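Diol-dehydratase (Roseburia inulinivorans, PDB 5I2A) probably dehydrates 1,2-propanediol as a B12-independent diol dehydratase of the glycyl radical enzyme family. Local coordinates at residues A[669-674]-A[742-747]. Sequence-based numbering, arbitrary orientation.
Sequences EAAYFY and AKLDHA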
loop_
_atom_site.group_PDB
_atom_site.type_symbol
_atom_site.label_atom_id
_atom_site.label_comp_id
_atom_site.label_asym_id
_atom_site.label_seq_id
_atom_site.Cartn_x
_atom_site.Cartn_y
_atom_site.Cartn_z
ATOM N N GLU A 669 17.120 -10.579 -36.744
ATOM C CA GLU A 669 15.711 -10.951 -36.664
ATOM C C GLU A 669 15.391 -11.608 -35.316
ATOM O O GLU A 669 14.369 -11.317 -34.698
ATOM C CB GLU A 669 15.349 -11.880 -37.837
ATOM C CG GLU A 669 13.870 -12.085 -38.074
ATOM C CD GLU A 669 13.570 -12.940 -39.314
ATOM O OE1 GLU A 669 14.471 -13.143 -40.159
ATOM O OE2 GLU A 669 12.419 -13.412 -39.440
ATOM N N ALA A 670 16.275 -12.476 -34.850
ATOM C CA ALA A 670 16.050 -13.169 -33.589
ATOM C C ALA A 670 16.136 -12.213 -32.400
ATOM O O ALA A 670 15.381 -12.350 -31.447
ATOM C CB ALA A 670 17.039 -14.302 -33.420
ATOM N N ALA A 671 17.077 -11.273 -32.448
ATOM C CA ALA A 671 17.182 -10.256 -31.408
ATOM C C ALA A 671 15.851 -9.498 -31.274
ATOM O O ALA A 671 15.382 -9.249 -30.161
ATOM C CB ALA A 671 18.317 -9.300 -31.701
ATOM N N TYR A 672 15.229 -9.178 -32.411
ATOM C CA TYR A 672 13.949 -8.482 -32.399
ATOM C C TYR A 672 12.841 -9.282 -31.713
ATOM O O TYR A 672 11.937 -8.693 -31.143
ATOM C CB TYR A 672 13.507 -8.139 -33.819
ATOM C CG TYR A 672 14.015 -6.814 -34.348
ATOM C CD1 TYR A 672 14.035 -5.676 -33.550
ATOM C CD2 TYR A 672 14.464 -6.705 -35.658
ATOM C CE1 TYR A 672 14.482 -4.462 -34.054
ATOM C CE2 TYR A 672 14.924 -5.497 -36.166
ATOM C CZ TYR A 672 14.931 -4.387 -35.372
ATOM O OH TYR A 672 15.390 -3.203 -35.895
ATOM N N PHE A 673 12.907 -10.612 -31.768
ATOM C CA PHE A 673 11.918 -11.450 -31.071
ATOM C C PHE A 673 11.973 -11.232 -29.553
ATOM O O PHE A 673 11.043 -11.600 -28.819
ATOM C CB PHE A 673 12.131 -12.943 -31.388
ATOM C CG PHE A 673 11.683 -13.346 -32.766
ATOM C CD1 PHE A 673 11.068 -12.434 -33.606
ATOM C CD2 PHE A 673 11.859 -14.643 -33.209
ATOM C CE1 PHE A 673 10.637 -12.806 -34.882
ATOM C CE2 PHE A 673 11.431 -15.027 -34.476
ATOM C CZ PHE A 673 10.824 -14.102 -35.313
ATOM N N TYR A 674 13.079 -10.654 -29.089
ATOM C CA TYR A 674 13.234 -10.330 -27.676
ATOM C C TYR A 674 13.029 -8.836 -27.426
ATOM O O TYR A 674 12.284 -8.456 -26.532
ATOM C CB TYR A 674 14.614 -10.761 -27.165
ATOM C CG TYR A 674 14.839 -10.485 -25.690
ATOM C CD1 TYR A 674 14.254 -11.283 -24.718
ATOM C CD2 TYR A 674 15.645 -9.431 -25.270
ATOM C CE1 TYR A 674 14.461 -11.035 -23.369
ATOM C CE2 TYR A 674 15.866 -9.182 -23.918
ATOM C CZ TYR A 674 15.273 -9.985 -22.978
ATOM O OH TYR A 674 15.473 -9.737 -21.643
ATOM N N ALA A 742 27.346 -5.221 -35.462
ATOM C CA ALA A 742 26.663 -3.961 -35.764
ATOM C C ALA A 742 25.408 -4.135 -36.618
ATOM O O ALA A 742 24.679 -3.182 -36.798
ATOM C CB ALA A 742 27.597 -2.995 -36.444
ATOM N N LYS A 743 25.146 -5.334 -37.132
ATOM C CA LYS A 743 23.903 -5.558 -37.886
ATOM C C LYS A 743 22.679 -5.734 -36.974
ATOM O O LYS A 743 21.539 -5.667 -37.430
ATOM C CB LYS A 743 24.048 -6.764 -38.816
ATOM C CG LYS A 743 25.099 -6.535 -39.920
ATOM C CD LYS A 743 25.451 -7.813 -40.667
ATOM C CE LYS A 743 26.609 -7.579 -41.635
ATOM N NZ LYS A 743 27.112 -8.853 -42.230
ATOM N N LEU A 744 22.918 -5.956 -35.688
ATOM C CA LEU A 744 21.828 -5.977 -34.723
ATOM C C LEU A 744 21.261 -4.569 -34.558
ATOM O O LEU A 744 21.974 -3.581 -34.775
ATOM C CB LEU A 744 22.304 -6.486 -33.367
ATOM C CG LEU A 744 22.963 -7.856 -33.268
ATOM C CD1 LEU A 744 23.296 -8.121 -31.826
ATOM C CD2 LEU A 744 22.023 -8.920 -33.812
ATOM N N ASP A 745 20.005 -4.471 -34.144
ATOM C CA ASP A 745 19.474 -3.174 -33.719
ATOM C C ASP A 745 19.827 -2.947 -32.248
ATOM O O ASP A 745 19.165 -3.481 -31.366
ATOM C CB ASP A 745 17.960 -3.101 -33.920
ATOM C CG ASP A 745 17.392 -1.711 -33.649
ATOM O OD1 ASP A 745 18.013 -0.919 -32.915
ATOM O OD2 ASP A 745 16.303 -1.420 -34.169
ATOM N N HIS A 746 20.850 -2.142 -31.988
ATOM C CA HIS A 746 21.282 -1.910 -30.614
ATOM C C HIS A 746 20.435 -0.883 -29.892
ATOM O O HIS A 746 20.213 -1.004 -28.683
ATOM C CB HIS A 746 22.740 -1.460 -30.578
ATOM C CG HIS A 746 23.703 -2.514 -31.017
ATOM N ND1 HIS A 746 24.511 -3.195 -30.134
ATOM C CD2 HIS A 746 23.978 -3.014 -32.247
ATOM C CE1 HIS A 746 25.243 -4.068 -30.799
ATOM N NE2 HIS A 746 24.939 -3.980 -32.082
ATOM N N ALA A 747 19.989 0.132 -30.630
ATOM C CA ALA A 747 19.281 1.266 -30.045
ATOM C C ALA A 747 17.950 0.855 -29.415
ATOM O O ALA A 747 17.566 1.399 -28.396
ATOM C CB ALA A 747 19.051 2.351 -31.094
#
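With chi1 at -173°, Asp745 swings its carboxylate away from its own backbone N and out to Tyr672, whose chi1 of -88° sends the phenol from helix 661-678 across to meet it. The setting is a helix-to-loop contact of the glycyl radical enzyme fold, joining a helix of the pyruvate formate lyase-like region to the loop between helix 734-741 and strand 756-759 in the glycine radical region. Tyrosine suits its place because its long ring carries a hydroxyl from a partly exposed helix position to the loop, where the short aspartate is already turned toward the helix. The ring and carboxylate planes stand 83° apart, and OD2 sits at the ring edge, near its plane. The other oxygen, OD1, accepts a hydrogen bond from Ile748 N, so each oxygen has its own partner, which should restrain rotation of the carboxylate about CB-CG. Arg676 makes a cation-pi contact with the same tyrosine ring. Deeper in, Ala671 turns its methyl toward the loop, and its CB meets CD2 of Leu744 at 4.3 Å; the small residue lets the backbones approach, while the branched leucine also packs on Ile558, which touches Ala671 too. One hydrogen bond makes the polar link across the two segments: Tyr672 OH donates to the anti lone pair of Asp745 OD2 at 2.6 Å.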